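PDB 4G9M: agglutinin from Rhizoctonia solani, which is a sugar-binding lectin of the ricin-type beta-trefoil class that assembles into a domain-swapped dimer. Local coordinates for residues 15-20 with 116-121. Numbering follows the deposited sequence.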
loop_
_atom_site.group_PDB
_atom_site.type_symbol
_atom_site.label_atom_id
_atom_site.label_comp_id
_atom_site.label_asym_id
_atom_site.label_seq_id
_atom_site.Cartn_x
_atom_site.Cartn_y
_atom_site.Cartn_z
ATOM N N VAL B 15 -7.877 -8.420 10.283
ATOM C CA VAL B 15 -7.249 -7.884 11.486
ATOM C C VAL B 15 -8.197 -7.912 12.701
ATOM O O VAL B 15 -7.785 -8.228 13.815
ATOM C CB VAL B 15 -6.667 -6.460 11.233
ATOM C CG1 VAL B 15 -6.305 -5.759 12.549
ATOM C CG2 VAL B 15 -5.450 -6.525 10.299
ATOM N N SER B 16 -9.469 -7.606 12.480
ATOM C CA SER B 16 -10.429 -7.585 13.578
ATOM C C SER B 16 -10.776 -8.979 14.109
ATOM O O SER B 16 -10.755 -9.204 15.321
ATOM C CB SER B 16 -11.721 -6.879 13.156
ATOM O OG SER B 16 -12.685 -6.859 14.213
ATOM N N THR B 17 -11.099 -9.902 13.208
ATOM C CA THR B 17 -11.731 -11.163 13.602
ATOM C C THR B 17 -10.771 -12.329 13.731
ATOM O O THR B 17 -11.039 -13.272 14.478
ATOM C CB THR B 17 -12.799 -11.595 12.595
ATOM O OG1 THR B 17 -12.183 -11.846 11.321
ATOM C CG2 THR B 17 -13.878 -10.524 12.443
ATOM N N GLY B 18 -9.689 -12.294 12.963
ATOM C CA GLY B 18 -8.782 -13.429 12.894
ATOM C C GLY B 18 -9.262 -14.505 11.928
ATOM O O GLY B 18 -8.606 -15.537 11.752
ATOM N N THR B 19 -10.417 -14.272 11.306
ATOM C CA THR B 19 -10.914 -15.164 10.267
ATOM C C THR B 19 -10.332 -14.747 8.923
ATOM O O THR B 19 -9.778 -13.643 8.791
ATOM C CB THR B 19 -12.463 -15.240 10.238
ATOM O OG1 THR B 19 -13.018 -13.955 9.930
ATOM C CG2 THR B 19 -12.983 -15.686 11.589
ATOM N N VAL B 20 -10.402 -15.638 7.946
ATOM C CA VAL B 20 -9.695 -15.406 6.685
ATOM C C VAL B 20 -10.626 -15.281 5.476
ATOM O O VAL B 20 -11.762 -15.762 5.494
ATOM C CB VAL B 20 -8.621 -16.495 6.418
ATOM C CG1 VAL B 20 -7.679 -16.606 7.617
ATOM C CG2 VAL B 20 -9.272 -17.844 6.101
ATOM N N SER B 116 -17.577 -6.529 11.381
ATOM C CA SER B 116 -16.521 -7.163 12.180
ATOM C C SER B 116 -16.951 -8.492 12.816
ATOM O O SER B 116 -16.462 -8.865 13.885
ATOM C CB SER B 116 -16.041 -6.213 13.278
ATOM O OG SER B 116 -15.770 -4.926 12.766
ATOM N N ASN B 117 -17.853 -9.206 12.154
ATOM C CA ASN B 117 -18.395 -10.454 12.685
ATOM C C ASN B 117 -17.451 -11.639 12.453
ATOM O O ASN B 117 -17.110 -11.961 11.308
ATOM C CB ASN B 117 -19.765 -10.710 12.052
ATOM C CG ASN B 117 -20.571 -11.764 12.780
ATOM O OD1 ASN B 117 -20.026 -12.640 13.464
ATOM N ND2 ASN B 117 -21.893 -11.696 12.619
ATOM N N PRO B 118 -17.010 -12.291 13.541
ATOM C CA PRO B 118 -16.089 -13.421 13.391
ATOM C C PRO B 118 -16.775 -14.745 13.053
ATOM O O PRO B 118 -16.101 -15.774 13.032
ATOM C CB PRO B 118 -15.427 -13.507 14.766
ATOM C CG PRO B 118 -16.448 -12.985 15.705
ATOM C CD PRO B 118 -17.198 -11.909 14.954
ATOM N N ALA B 119 -18.085 -14.726 12.811
ATOM C CA ALA B 119 -18.819 -15.945 12.482
ATOM C C ALA B 119 -18.433 -16.457 11.102
ATOM O O ALA B 119 -18.144 -15.666 10.206
ATOM C CB ALA B 119 -20.310 -15.697 12.532
ATOM N N ASN B 120 -18.435 -17.775 10.924
ATOM C CA ASN B 120 -18.171 -18.333 9.599
ATOM C C ASN B 120 -19.280 -17.865 8.664
ATOM O O ASN B 120 -20.431 -17.773 9.078
ATOM C CB ASN B 120 -18.145 -19.875 9.621
ATOM C CG ASN B 120 -16.867 -20.449 10.237
ATOM O OD1 ASN B 120 -15.835 -19.778 10.322
ATOM N ND2 ASN B 120 -16.933 -21.710 10.652
ATOM N N GLU B 121 -18.918 -17.566 7.417
ATOM C CA GLU B 121 -19.857 -17.140 6.358
ATOM C C GLU B 121 -20.307 -15.686 6.448
ATOM O O GLU B 121 -21.226 -15.258 5.732
ATOM C CB GLU B 121 -21.049 -18.104 6.193
ATOM C CG GLU B 121 -20.611 -19.531 5.864
ATOM C CD GLU B 121 -21.767 -20.456 5.527
ATOM O OE1 GLU B 121 -22.930 -20.011 5.566
ATOM O OE2 GLU B 121 -21.503 -21.639 5.214
HETATM O O HOH W 1 -13.884 -8.763 15.185
HETATM O O HOH W 2 -15.871 -13.932 9.810
#
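S16 meets S116 where two surface loops of a ricin-type beta-trefoil lie side by side, one joining strand 8-14 to strand 20-23, the other strand 109-113 to strand 122-128, and the pairing exemplifies how such loops can be joined by methyl packing and water. A chi1 of 179° turns S16 OG away from its own backbone N and toward the other loop, 3.5 Å from S116 CB, and water 1 bridges the two residues, donating to S116 O while hydrogen-bonded to S16 OG. T17 is the centre of the contact. Its CG2 points at the backbone of the other loop, 3.4 Å from S116 O, while its CB packs against the CA-CB side of the P118 ring, 3.9 Å from P118 CB. At chi1 63° the hydroxyl of T17 is turned away from this methyl contact and back along its own loop, where OG1 donates to T19 OG1 across the turn at G18. Both threonines also touch L113 of strand 109-113. T19 is buried, and its CG2 reaches P118 O at 3.4 Å. Its OG1, which accepts from T17 OG1, in turn donates a hydrogen bond to water 2 at 2.9 Å, and that water donates to N117 O and A119 O.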